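Local atomic coordinates of putative membrane protein (Yersinia pestis CO92, PDB entry 5TF3), a protein that is of unknown function, belongs to the DUF1198 family and folds into a compact bundle of seven alpha helices. Residues A[60-65]-A[74-79]; A[54-59]-A[91-96]; A[8-13]-A[22-27]; A[28-33]-A[64-69]; A[85-90]-A[121-126]. One frame throughout, in Å; residues are numbered along the deposited sequence. Where two conformers were deposited one is given.

Contact 1. Residues A[60-65]-A[74-79]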
# COMPACT_ATOMS: atom_id res chain seq x y z
N ILE A 60 2.61 -0.83 2.33
CA ILE A 60 3.54 -1.96 2.39
C ILE A 60 4.84 -1.62 1.68
O ILE A 60 5.94 -1.91 2.19
CB ILE A 60 2.90 -3.22 1.80
CG1 ILE A 60 1.81 -3.77 2.74
CG2 ILE A 60 3.99 -4.27 1.47
CD1 ILE A 60 0.96 -4.89 2.15
N TYR A 61 4.76 -0.98 0.52
CA TYR A 61 5.97 -0.64 -0.23
C TYR A 61 6.87 0.29 0.58
O TYR A 61 8.07 0.04 0.73
CB TYR A 61 5.62 0.00 -1.58
CG TYR A 61 6.86 0.49 -2.32
CD1 TYR A 61 7.69 -0.41 -3.00
CD2 TYR A 61 7.22 1.84 -2.31
CE1 TYR A 61 8.84 0.03 -3.66
CE2 TYR A 61 8.37 2.28 -2.97
CZ TYR A 61 9.17 1.38 -3.64
OH TYR A 61 10.30 1.82 -4.28
N HIS A 62 6.31 1.37 1.12
CA HIS A 62 7.16 2.33 1.81
C HIS A 62 7.59 1.86 3.19
O HIS A 62 8.58 2.38 3.72
CB HIS A 62 6.45 3.70 1.88
CG HIS A 62 6.39 4.37 0.54
ND1 HIS A 62 7.51 4.92 -0.05
CD2 HIS A 62 5.39 4.47 -0.36
CE1 HIS A 62 7.18 5.39 -1.24
NE2 HIS A 62 5.90 5.13 -1.46
N THR A 63 6.93 0.86 3.78
CA THR A 63 7.37 0.37 5.08
C THR A 63 8.14 -0.94 4.93
O THR A 63 9.38 -0.92 4.90
CB THR A 63 6.19 0.22 6.04
OG1 THR A 63 5.24 -0.72 5.53
CG2 THR A 63 5.50 1.61 6.28
N PHE A 64 7.45 -2.08 4.83
CA PHE A 64 8.16 -3.37 4.77
C PHE A 64 9.22 -3.40 3.68
O PHE A 64 10.34 -3.88 3.91
CB PHE A 64 7.17 -4.52 4.54
CG PHE A 64 7.85 -5.87 4.42
CD1 PHE A 64 8.33 -6.52 5.55
CD2 PHE A 64 8.01 -6.48 3.18
CE1 PHE A 64 8.95 -7.76 5.45
CE2 PHE A 64 8.63 -7.73 3.07
CZ PHE A 64 9.11 -8.37 4.20
N ILE A 65 8.90 -2.92 2.49
CA ILE A 65 9.83 -3.13 1.39
C ILE A 65 11.02 -2.17 1.48
O ILE A 65 12.17 -2.59 1.33
CB ILE A 65 9.09 -3.03 0.04
CG1 ILE A 65 8.05 -4.16 -0.04
CG2 ILE A 65 10.09 -3.11 -1.13
CD1 ILE A 65 7.34 -4.33 -1.39
N GLU A 74 5.14 4.53 11.65
CA GLU A 74 4.19 5.45 12.28
C GLU A 74 3.78 6.55 11.30
O GLU A 74 2.60 6.93 11.22
CB GLU A 74 4.81 6.04 13.55
CG GLU A 74 3.92 7.07 14.23
CD GLU A 74 4.43 7.46 15.60
OE1 GLU A 74 5.12 6.64 16.25
OE2 GLU A 74 4.15 8.60 16.03
N LEU A 75 4.75 7.07 10.55
CA LEU A 75 4.48 8.06 9.51
C LEU A 75 3.42 7.58 8.53
O LEU A 75 2.43 8.28 8.27
CB LEU A 75 5.80 8.36 8.79
CG LEU A 75 5.89 9.49 7.78
CD1 LEU A 75 7.36 9.92 7.69
CD2 LEU A 75 5.34 9.06 6.42
N TRP A 76 3.62 6.39 7.95
CA TRP A 76 2.69 5.89 6.93
C TRP A 76 1.37 5.44 7.53
O TRP A 76 0.32 5.59 6.89
CB TRP A 76 3.36 4.77 6.12
CG TRP A 76 4.34 5.39 5.17
CD1 TRP A 76 5.69 5.55 5.36
CD2 TRP A 76 4.02 6.01 3.92
NE1 TRP A 76 6.24 6.21 4.26
CE2 TRP A 76 5.23 6.51 3.38
CE3 TRP A 76 2.83 6.18 3.21
CZ2 TRP A 76 5.28 7.16 2.15
CZ3 TRP A 76 2.88 6.84 1.98
CH2 TRP A 76 4.09 7.32 1.47
N ARG A 77 1.38 4.93 8.76
CA ARG A 77 0.13 4.58 9.42
C ARG A 77 -0.75 5.82 9.61
O ARG A 77 -1.98 5.77 9.43
CB ARG A 77 0.42 3.91 10.77
CG ARG A 77 -0.82 3.58 11.58
CD ARG A 77 -0.50 2.89 12.94
NE ARG A 77 -1.74 2.53 13.64
CZ ARG A 77 -2.37 3.32 14.51
NH1 ARG A 77 -1.86 4.51 14.83
NH2 ARG A 77 -3.49 2.91 15.07
N ASN A 78 -0.14 6.94 10.00
CA ASN A 78 -0.91 8.16 10.18
C ASN A 78 -1.44 8.68 8.85
O ASN A 78 -2.49 9.33 8.82
CB ASN A 78 -0.06 9.24 10.86
CG ASN A 78 0.19 8.93 12.33
OD1 ASN A 78 -0.55 8.16 12.95
ND2 ASN A 78 1.22 9.56 12.91
N THR A 79 -0.73 8.40 7.75
CA THR A 79 -1.24 8.77 6.43
C THR A 79 -2.52 8.00 6.09
O THR A 79 -3.49 8.58 5.60
CB THR A 79 -0.13 8.55 5.37
OG1 THR A 79 1.03 9.29 5.76
CG2 THR A 79 -0.54 9.07 4.00
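H62 and W76 form the aromatic joint of a helical hairpin in this all-alpha fold, binding the end of helix 48-65 to the next helix, 70-82. The imidazole lies in an offset stack over the six-membered ring of the indole, with centroids 4.4 Å apart and planes only 6° from parallel. H62 CB sits over the neighbouring five-membered ring in a CH-pi contact, 3.6 Å from its centroid, so one residue spans both rings of the tryptophan. H62 CG is anti to its carbonyl carbon (chi1 -71°), which lays the imidazole along the indole. Histidine suits the place because its flat ring stacks while its rim stays polar: NE2 bonds to the backbone O of Y23, whose ring also meets the imidazole edge-to-face. The other ring face of H62 is covered by its neighbour Y61. T63 turns its hydroxyl back to the O of F59, and its methyl packs on the tryptophan stem, T63 CG2 lying 3.8 Å from W76 CB.

Contact 2. Residues A[54-59]-A[91-96]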
# COMPACT_ATOMS: atom_id res chain seq x y z
N ALA A 54 -5.40 -0.11 -2.99
CA ALA A 54 -4.10 0.34 -3.46
C ALA A 54 -3.37 1.14 -2.40
O ALA A 54 -2.13 1.16 -2.37
CB ALA A 54 -4.27 1.16 -4.74
N ALA A 55 -4.11 1.81 -1.51
CA ALA A 55 -3.47 2.54 -0.42
C ALA A 55 -2.66 1.61 0.46
O ALA A 55 -1.58 1.97 0.94
CB ALA A 55 -4.52 3.28 0.41
N TYR A 56 -3.14 0.38 0.65
CA TYR A 56 -2.38 -0.56 1.47
C TYR A 56 -1.12 -1.05 0.78
O TYR A 56 -0.15 -1.41 1.46
CB TYR A 56 -3.28 -1.74 1.86
CG TYR A 56 -4.35 -1.35 2.85
CD1 TYR A 56 -4.05 -1.17 4.19
CD2 TYR A 56 -5.66 -1.17 2.43
CE1 TYR A 56 -5.05 -0.82 5.11
CE2 TYR A 56 -6.65 -0.83 3.33
CZ TYR A 56 -6.34 -0.65 4.66
OH TYR A 56 -7.34 -0.31 5.54
N LEU A 57 -1.11 -1.10 -0.56
CA LEU A 57 0.13 -1.45 -1.27
C LEU A 57 1.17 -0.34 -1.14
O LEU A 57 2.37 -0.62 -1.00
CB LEU A 57 -0.14 -1.72 -2.75
CG LEU A 57 -0.71 -3.09 -3.12
CD1 LEU A 57 -0.89 -3.14 -4.61
CD2 LEU A 57 0.20 -4.19 -2.66
N VAL A 58 0.72 0.91 -1.23
CA VAL A 58 1.59 2.06 -0.96
C VAL A 58 2.21 1.93 0.43
O VAL A 58 3.43 2.08 0.61
CB VAL A 58 0.80 3.37 -1.11
CG1 VAL A 58 1.63 4.58 -0.71
CG2 VAL A 58 0.32 3.52 -2.56
N PHE A 59 1.39 1.65 1.44
CA PHE A 59 1.89 1.47 2.80
C PHE A 59 2.94 0.35 2.86
O PHE A 59 4.04 0.55 3.37
CB PHE A 59 0.72 1.16 3.74
CG PHE A 59 1.12 0.79 5.14
CD1 PHE A 59 1.37 -0.54 5.48
CD2 PHE A 59 1.21 1.77 6.13
CE1 PHE A 59 1.75 -0.88 6.77
CE2 PHE A 59 1.57 1.43 7.42
CZ PHE A 59 1.85 0.10 7.75
N ALA A 91 -4.49 -9.87 5.74
CA ALA A 91 -3.75 -10.86 4.96
C ALA A 91 -3.90 -10.63 3.46
O ALA A 91 -3.00 -10.97 2.69
CB ALA A 91 -4.22 -12.27 5.30
N GLU A 92 -5.04 -10.10 3.03
CA GLU A 92 -5.21 -9.91 1.60
C GLU A 92 -4.31 -8.79 1.09
O GLU A 92 -3.95 -8.78 -0.10
CB GLU A 92 -6.67 -9.62 1.28
CG GLU A 92 -7.29 -8.61 2.19
CD GLU A 92 -8.34 -7.79 1.46
OE1 GLU A 92 -8.95 -6.90 2.09
OE2 GLU A 92 -8.54 -8.04 0.25
N HIS A 93 -3.93 -7.85 1.96
CA HIS A 93 -3.03 -6.77 1.55
C HIS A 93 -1.63 -7.30 1.27
O HIS A 93 -1.02 -6.97 0.25
CB HIS A 93 -2.98 -5.68 2.62
CG HIS A 93 -4.32 -5.11 2.96
ND1 HIS A 93 -4.70 -4.81 4.26
CD2 HIS A 93 -5.37 -4.78 2.17
CE1 HIS A 93 -5.93 -4.33 4.25
NE2 HIS A 93 -6.36 -4.30 3.00
N THR A 94 -1.12 -8.16 2.16
CA THR A 94 0.23 -8.68 1.98
C THR A 94 0.28 -9.73 0.88
O THR A 94 1.29 -9.87 0.19
CB THR A 94 0.77 -9.23 3.30
OG1 THR A 94 -0.24 -10.02 3.93
CG2 THR A 94 1.19 -8.08 4.24
N ASP A 95 -0.81 -10.48 0.70
CA ASP A 95 -0.84 -11.42 -0.41
C ASP A 95 -0.79 -10.68 -1.75
O ASP A 95 -0.08 -11.11 -2.67
CB ASP A 95 -2.08 -12.30 -0.32
CG ASP A 95 -1.94 -13.41 0.74
OD1 ASP A 95 -0.81 -13.76 1.14
OD2 ASP A 95 -2.98 -13.93 1.18
N ALA A 96 -1.52 -9.57 -1.86
CA ALA A 96 -1.45 -8.73 -3.05
C ALA A 96 -0.05 -8.16 -3.25
O ALA A 96 0.41 -8.01 -4.38
CB ALA A 96 -2.46 -7.58 -2.94
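Y56 and H93 lie ring upon ring. Their centroids are 3.7 Å apart and the planes are tilted by 11°, a face-to-face stack with little lateral offset: H93 CE1 lies over the centre of the phenol ring, and Y56 CG over the centre of the imidazole. The closest atoms are Y56 CD2 and H93 NE2, at 3.3 Å. Both side chains start with CG beside the backbone N, which brings the two rings flat together. Y56 CB adds a CH-pi contact over the imidazole, 3.9 Å from the ring centroid.

Each ring is also held by its polar rim. Y56 OH bonds to the O of S86, and H93 ND1 accepts from the backbone N of A90, the N-cap residue just before helix 91-100, which probably fixes the imidazole's rotation. Tyrosine and histidine suit this buried place because they can stack while Y56 OH and H93 ND1 still find partners. Beside the stack, L57 CD2 rests 4.3 Å from A96 CB, where the small alanine lets the leucine approach the backbone. The helix segments cross at -67° with axes 9.5 Å apart, an oblique helix-helix crossing with a stacked aromatic pair in the core of an all-alpha bundle.

Contact 3. Residues A[8-13]-A[22-27]; sequences KAIDTI and IYIESM
I10 and I13 of helix 2-17 pack on I24 and E25 of helix 22-29, forming the interface of a helical hairpin at the N-terminal end of the bundle. The N-to-C directions of the segments are 131° apart, with their axes 9.3 Å from each other.

The apolar contacts centre on I24, which points toward the partner helix and spreads two branches over it. I24 CG2, anti to its own backbone N, runs alongside I10, the two side chains pointing in opposite directions, and lies 4.1 Å from I10 CG1. The other branch, ending in CD1, turns to I13, and I24 CD1 is 3.7 Å from I13 CG2. Branched isoleucines suit such a place because I24 and I13 each offer separate arms to different neighbours: the other branch of I13 reaches A54, and I24 also touches V58, which ties the hairpin to helix 48-65.

The polar side is carried by E25. Its carboxylate forms a salt bridge through OE2 with R7, about one turn before I10 on helix 2-17, so a charged group links the same two helices beside their apolar seam. The aliphatic part of this glutamate serves as packing surface: the isoleucine crosses it at about a right angle, and I10 CD1 meets E25 CG at 3.7 Å.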
# COMPACT_ATOMS: atom_id res chain seq x y z
N LYS A 8 -4.00 8.46 -14.47
CA LYS A 8 -5.20 8.43 -13.64
C LYS A 8 -4.96 7.65 -12.36
O LYS A 8 -5.36 8.09 -11.27
CB LYS A 8 -6.38 7.83 -14.41
CG LYS A 8 -7.65 7.74 -13.58
CD LYS A 8 -8.83 7.21 -14.39
CE LYS A 8 -10.12 7.26 -13.57
NZ LYS A 8 -11.30 6.78 -14.38
N ALA A 9 -4.31 6.49 -12.46
CA ALA A 9 -4.01 5.70 -11.27
C ALA A 9 -3.13 6.48 -10.30
O ALA A 9 -3.38 6.48 -9.08
CB ALA A 9 -3.35 4.38 -11.67
N ILE A 10 -2.08 7.12 -10.81
CA ILE A 10 -1.20 7.90 -9.94
C ILE A 10 -1.97 9.03 -9.29
O ILE A 10 -1.92 9.22 -8.07
CB ILE A 10 0.01 8.41 -10.74
CG1 ILE A 10 0.90 7.23 -11.14
CG2 ILE A 10 0.81 9.43 -9.93
CD1 ILE A 10 1.88 7.59 -12.24
N ASP A 11 -2.75 9.78 -10.09
CA ASP A 11 -3.49 10.91 -9.53
C ASP A 11 -4.51 10.46 -8.49
O ASP A 11 -4.62 11.06 -7.42
CB ASP A 11 -4.15 11.70 -10.65
CG ASP A 11 -3.14 12.41 -11.55
OD1 ASP A 11 -2.01 12.70 -11.07
OD2 ASP A 11 -3.46 12.66 -12.73
N THR A 12 -5.26 9.40 -8.79
CA THR A 12 -6.32 8.95 -7.89
C THR A 12 -5.75 8.51 -6.54
O THR A 12 -6.27 8.90 -5.48
CB THR A 12 -7.12 7.83 -8.53
OG1 THR A 12 -7.62 8.26 -9.81
CG2 THR A 12 -8.30 7.44 -7.66
N ILE A 13 -4.68 7.72 -6.56
CA ILE A 13 -4.09 7.25 -5.30
C ILE A 13 -3.42 8.40 -4.55
O ILE A 13 -3.57 8.52 -3.32
CB ILE A 13 -3.10 6.10 -5.52
CG1 ILE A 13 -3.79 4.93 -6.22
CG2 ILE A 13 -2.57 5.60 -4.18
CD1 ILE A 13 -2.79 3.97 -6.82
N ILE A 22 5.21 11.40 -6.63
CA ILE A 22 6.48 10.66 -6.61
C ILE A 22 6.38 9.41 -5.73
O ILE A 22 7.01 8.38 -6.02
CB ILE A 22 7.64 11.57 -6.16
CG1 ILE A 22 8.98 10.84 -6.27
CG2 ILE A 22 7.45 12.03 -4.74
CD1 ILE A 22 9.42 10.57 -7.68
N TYR A 23 5.58 9.46 -4.67
CA TYR A 23 5.48 8.28 -3.83
C TYR A 23 4.77 7.13 -4.53
O TYR A 23 5.01 5.98 -4.18
CB TYR A 23 4.79 8.64 -2.52
CG TYR A 23 5.64 9.53 -1.65
CD1 TYR A 23 6.59 9.00 -0.81
CD2 TYR A 23 5.50 10.92 -1.69
CE1 TYR A 23 7.39 9.81 -0.02
CE2 TYR A 23 6.29 11.75 -0.90
CZ TYR A 23 7.24 11.18 -0.07
OH TYR A 23 8.02 11.98 0.72
N ILE A 24 3.92 7.41 -5.51
CA ILE A 24 3.27 6.35 -6.26
C ILE A 24 4.15 5.87 -7.41
O ILE A 24 4.30 4.67 -7.63
CB ILE A 24 1.90 6.84 -6.78
CG1 ILE A 24 1.11 7.49 -5.65
CG2 ILE A 24 1.11 5.69 -7.37
CD1 ILE A 24 0.92 6.62 -4.50
N GLU A 25 4.75 6.82 -8.13
CA GLU A 25 5.66 6.50 -9.23
C GLU A 25 6.82 5.63 -8.76
O GLU A 25 7.23 4.70 -9.46
CB GLU A 25 6.15 7.80 -9.88
CG GLU A 25 5.01 8.63 -10.47
CD GLU A 25 5.35 10.11 -10.77
OE1 GLU A 25 6.35 10.64 -10.22
OE2 GLU A 25 4.60 10.75 -11.55
N SER A 26 7.36 5.91 -7.57
CA SER A 26 8.48 5.10 -7.08
C SER A 26 8.06 3.65 -6.87
O SER A 26 8.82 2.72 -7.19
CB SER A 26 9.02 5.69 -5.78
OG SER A 26 9.65 6.92 -6.06
N MSE A 27 6.86 3.43 -6.35
CA MSE A 27 6.35 2.07 -6.17
C MSE A 27 6.14 1.36 -7.51
O MSE A 27 6.43 0.17 -7.65
CB MSE A 27 5.04 2.11 -5.37
CG MSE A 27 4.40 0.75 -5.22
SE MSE A 27 2.70 0.96 -4.35
CE MSE A 27 1.79 1.89 -5.82

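Contact 4. Residues A[28-33]-A[64-69]; sequences LQEMGP and FIKNPS
Bends in two long side chains bring E30 and K66 together in a surface salt bridge. E30 leaves its backbone with CG on the side of its own N and then bends at chi2 (-134°), while K66 folds at both chi2 and chi3 (-56° and -78°) before straightening to its ammonium end. The chains thus approach from opposite directions, although the nearest CA atoms of the two segments, those of E30 and I65, remain 10.1 Å apart.

The bridge joins two connections of the all-alpha bundle: E30 lies in the turn between helix 22-29 and helix 33-45, and K66 in the loop just after helix 48-65. Length and flexibility suit both residues to spanning a gap that the backbones do not close. E30 OE2 has a second partner, Y61 OH of helix 48-65, so one carboxylate oxygen holds both the lysine and the tyrosine; the two donors probably help to stabilise its negative charge.

Farther along, N67 shapes the start of the next helix. Its OD1 accepts from S69 N at 3.3 Å in an Asx turn, with the donor above the carbonyl plane, and S69 OG caps the N of N72 at the start of helix 70-82. Across the salt bridge itself, K66 NZ donates to the syn lone pair of E30 OE2 at 2.7 Å.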
# COMPACT_ATOMS: atom_id res chain seq x y z
N LEU A 28 5.62 2.09 -8.51
CA LEU A 28 5.42 1.47 -9.82
C LEU A 28 6.74 1.02 -10.43
O LEU A 28 6.81 -0.06 -11.03
CB LEU A 28 4.71 2.44 -10.76
CG LEU A 28 3.32 2.89 -10.30
CD1 LEU A 28 2.75 3.91 -11.29
CD2 LEU A 28 2.40 1.70 -10.16
N GLN A 29 7.79 1.82 -10.28
CA GLN A 29 9.09 1.47 -10.85
C GLN A 29 9.56 0.10 -10.39
O GLN A 29 10.25 -0.59 -11.14
CB GLN A 29 10.14 2.52 -10.47
CG GLN A 29 9.96 3.86 -11.12
CD GLN A 29 11.04 4.84 -10.69
OE1 GLN A 29 10.74 5.90 -10.15
NE2 GLN A 29 12.30 4.47 -10.92
N GLU A 30 9.21 -0.30 -9.18
CA GLU A 30 9.63 -1.57 -8.61
C GLU A 30 8.62 -2.68 -8.83
O GLU A 30 8.79 -3.76 -8.25
CB GLU A 30 9.92 -1.41 -7.12
CG GLU A 30 10.86 -0.26 -6.79
CD GLU A 30 11.95 -0.66 -5.81
OE1 GLU A 30 12.38 -1.83 -5.84
OE2 GLU A 30 12.36 0.20 -5.00
N MSE A 31 7.58 -2.45 -9.60
CA MSE A 31 6.74 -3.54 -10.05
C MSE A 31 7.22 -3.95 -11.44
O MSE A 31 7.70 -3.11 -12.19
CB MSE A 31 5.27 -3.15 -10.11
CG MSE A 31 4.63 -2.87 -8.77
SE MSE A 31 2.80 -2.38 -9.10
CE MSE A 31 2.26 -1.90 -7.28
N GLY A 32 7.09 -5.23 -11.78
CA GLY A 32 7.40 -5.66 -13.12
C GLY A 32 6.41 -5.10 -14.13
O GLY A 32 5.35 -4.58 -13.77
N PRO A 33 6.74 -5.21 -15.42
CA PRO A 33 5.87 -4.59 -16.44
C PRO A 33 4.45 -5.13 -16.44
O PRO A 33 3.49 -4.34 -16.42
CB PRO A 33 6.60 -4.88 -17.76
CG PRO A 33 7.99 -5.26 -17.36
CD PRO A 33 7.89 -5.89 -16.01
N PHE A 64 7.45 -2.08 4.83
CA PHE A 64 8.16 -3.37 4.77
C PHE A 64 9.22 -3.40 3.68
O PHE A 64 10.34 -3.88 3.91
CB PHE A 64 7.17 -4.52 4.54
CG PHE A 64 7.85 -5.87 4.42
CD1 PHE A 64 8.33 -6.52 5.55
CD2 PHE A 64 8.01 -6.48 3.18
CE1 PHE A 64 8.95 -7.76 5.45
CE2 PHE A 64 8.63 -7.73 3.07
CZ PHE A 64 9.11 -8.37 4.20
N ILE A 65 8.90 -2.92 2.49
CA ILE A 65 9.83 -3.13 1.39
C ILE A 65 11.02 -2.17 1.48
O ILE A 65 12.17 -2.59 1.33
CB ILE A 65 9.09 -3.03 0.04
CG1 ILE A 65 8.05 -4.16 -0.04
CG2 ILE A 65 10.09 -3.11 -1.13
CD1 ILE A 65 7.34 -4.33 -1.39
N LYS A 66 10.78 -0.89 1.76
CA LYS A 66 11.83 0.13 1.71
C LYS A 66 12.39 0.55 3.08
O LYS A 66 13.57 0.89 3.16
CB LYS A 66 11.32 1.40 1.00
CG LYS A 66 10.76 1.14 -0.38
CD LYS A 66 11.76 0.45 -1.27
CE LYS A 66 12.79 1.42 -1.80
NZ LYS A 66 13.75 0.71 -2.69
N ASN A 67 11.57 0.57 4.14
CA ASN A 67 12.04 1.11 5.42
C ASN A 67 11.08 0.76 6.55
O ASN A 67 10.14 1.52 6.83
CB ASN A 67 12.20 2.63 5.30
CG ASN A 67 12.69 3.27 6.59
OD1 ASN A 67 13.01 2.59 7.56
ND2 ASN A 67 12.75 4.60 6.59
N PRO A 68 11.28 -0.37 7.22
CA PRO A 68 10.31 -0.80 8.24
C PRO A 68 10.58 -0.26 9.64
O PRO A 68 10.09 -0.85 10.62
CB PRO A 68 10.43 -2.32 8.20
CG PRO A 68 11.85 -2.55 7.81
CD PRO A 68 12.18 -1.47 6.81
N SER A 69 11.32 0.83 9.78
CA SER A 69 11.58 1.38 11.11
C SER A 69 10.28 1.87 11.74
O SER A 69 9.34 2.25 11.05
CB SER A 69 12.59 2.52 11.03
OG SER A 69 12.00 3.67 10.43

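Contact 5. Residues A[85-90]-A[121-126]; sequences ISPILA and HFNPEP
P87 O is gripped by two side chains: N123 ND2 donates to it at 3.3 Å in a weak bond, bent to 147° at the hydrogen, and Y118 OH of helix 108-122 also bonds to it. Lying in a loop, P87 O is outside any helical hydrogen-bond ladder and can receive side-chain donors. N123 is the first residue to leave the end of helix 108-122, and its first torsion (chi1 -68°), which swings CG away from the carbonyl carbon, directs the amide toward the loop.

The two ends of that amide do different work. ND2 faces the loop backbone, lying 3.8 Å from I88 CA, and has a weak link to N119 besides. OD1 lies against the proline ring, 3.5 Å from P87 CG, and accepts from R77 NE of helix 70-82. An asparagine is apt here, since one short, flat group offers both donor and acceptor.

Within the loop, I88 N donates to S86 OG at 3.1 Å, closing an ST turn around P87. The chemistry implies a polar junction at the surface, where one amide links the loop to both helices 70-82 and 108-122 through several modest bonds and little apolar burial.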
# COMPACT_ATOMS: atom_id res chain seq x y z
N ILE A 85 -8.78 5.70 6.25
CA ILE A 85 -8.56 4.31 5.88
C ILE A 85 -8.12 3.56 7.14
O ILE A 85 -7.25 4.04 7.87
CB ILE A 85 -7.51 4.19 4.77
CG1 ILE A 85 -8.06 4.79 3.47
CG2 ILE A 85 -7.10 2.75 4.55
CD1 ILE A 85 -7.05 4.85 2.40
N SER A 86 -8.73 2.41 7.39
CA SER A 86 -8.39 1.65 8.59
C SER A 86 -6.89 1.35 8.61
O SER A 86 -6.35 0.89 7.60
CB SER A 86 -9.17 0.34 8.65
OG SER A 86 -8.64 -0.48 9.68
N PRO A 87 -6.20 1.60 9.72
CA PRO A 87 -4.78 1.24 9.80
C PRO A 87 -4.55 -0.25 10.02
O PRO A 87 -3.40 -0.68 10.11
CB PRO A 87 -4.29 2.06 11.00
CG PRO A 87 -5.49 2.13 11.89
CD PRO A 87 -6.70 2.17 10.98
N ILE A 88 -5.61 -1.06 10.12
CA ILE A 88 -5.42 -2.49 10.30
C ILE A 88 -4.97 -3.10 8.98
O ILE A 88 -5.57 -2.86 7.92
CB ILE A 88 -6.72 -3.15 10.80
CG1 ILE A 88 -7.08 -2.63 12.19
CG2 ILE A 88 -6.56 -4.67 10.85
CD1 ILE A 88 -8.35 -3.24 12.73
N LEU A 89 -3.88 -3.86 9.02
CA LEU A 89 -3.31 -4.48 7.83
C LEU A 89 -3.73 -5.94 7.81
O LEU A 89 -3.52 -6.67 8.79
CB LEU A 89 -1.79 -4.33 7.82
CG LEU A 89 -1.08 -4.82 6.57
CD1 LEU A 89 -1.37 -3.90 5.39
CD2 LEU A 89 0.42 -4.98 6.79
N ALA A 90 -4.36 -6.36 6.72
CA ALA A 90 -4.98 -7.68 6.64
C ALA A 90 -4.22 -8.56 5.66
O ALA A 90 -3.41 -8.08 4.86
CB ALA A 90 -6.45 -7.57 6.21
N HIS A 121 1.85 -4.02 17.55
CA HIS A 121 2.58 -2.89 18.11
C HIS A 121 1.78 -1.59 18.01
O HIS A 121 1.81 -0.77 18.93
CB HIS A 121 3.93 -2.74 17.40
CG HIS A 121 4.84 -1.70 17.99
ND1 HIS A 121 5.71 -1.97 19.03
CD2 HIS A 121 5.04 -0.40 17.67
CE1 HIS A 121 6.38 -0.87 19.34
NE2 HIS A 121 6.00 0.09 18.52
N PHE A 122 1.08 -1.38 16.89
CA PHE A 122 0.50 -0.08 16.60
C PHE A 122 -1.01 0.00 16.72
O PHE A 122 -1.53 1.11 16.83
CB PHE A 122 0.86 0.36 15.18
CG PHE A 122 2.28 0.80 15.02
CD1 PHE A 122 2.64 2.12 15.25
CD2 PHE A 122 3.25 -0.11 14.60
CE1 PHE A 122 3.95 2.52 15.09
CE2 PHE A 122 4.56 0.29 14.44
CZ PHE A 122 4.91 1.61 14.68
N ASN A 123 -1.74 -1.10 16.63
CA ASN A 123 -3.18 -0.91 16.63
C ASN A 123 -3.75 -1.36 17.96
O ASN A 123 -3.79 -2.57 18.23
CB ASN A 123 -3.83 -1.66 15.46
CG ASN A 123 -3.44 -1.06 14.11
OD1 ASN A 123 -3.50 0.15 13.93
ND2 ASN A 123 -3.01 -1.90 13.19
N PRO A 124 -4.16 -0.44 18.84
CA PRO A 124 -4.42 -0.79 20.24
C PRO A 124 -5.57 -1.78 20.36
O PRO A 124 -6.54 -1.73 19.61
CB PRO A 124 -4.75 0.56 20.89
CG PRO A 124 -5.12 1.48 19.75
CD PRO A 124 -4.34 1.00 18.57
N GLU A 125 -5.44 -2.69 21.33
CA GLU A 125 -6.25 -3.90 21.44
C GLU A 125 -7.75 -3.65 21.66
O GLU A 125 -8.55 -4.43 21.13
CB GLU A 125 -5.69 -4.81 22.54
CG GLU A 125 -5.07 -4.10 23.74
CD GLU A 125 -3.63 -4.50 23.99
OE1 GLU A 125 -2.72 -3.72 23.64
OE2 GLU A 125 -3.41 -5.61 24.53
N PRO A 126 -8.19 -2.62 22.45
CA PRO A 126 -9.64 -2.36 22.50
C PRO A 126 -10.11 -1.73 21.20
O PRO A 126 -9.95 -0.52 20.99
CB PRO A 126 -9.81 -1.41 23.69
CG PRO A 126 -8.49 -1.40 24.41
CD PRO A 126 -7.46 -1.72 23.37

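Overall arrangement
All five contacts belong to a single all-alpha domain, and helix 48-65 is its hub: contacts 1, 2 and 4 use it, and contact 3 packs against it. Along the chain, contact 3 closes first, contact 1 is nested within the loop closed by contact 2, and contact 2 crosses both contact 4 and contact 5. Contact 2 lies nearest the middle, its centre about 5 Å from that of the chain. Contacts 3 and 5 lie on opposite sides, their centres about 24 Å apart, and are joined through the central helices. Y61, R77 and Y56 carry polar links from one contact to another, so neighbouring contacts are coupled by hydrogen bonds as well as by packing.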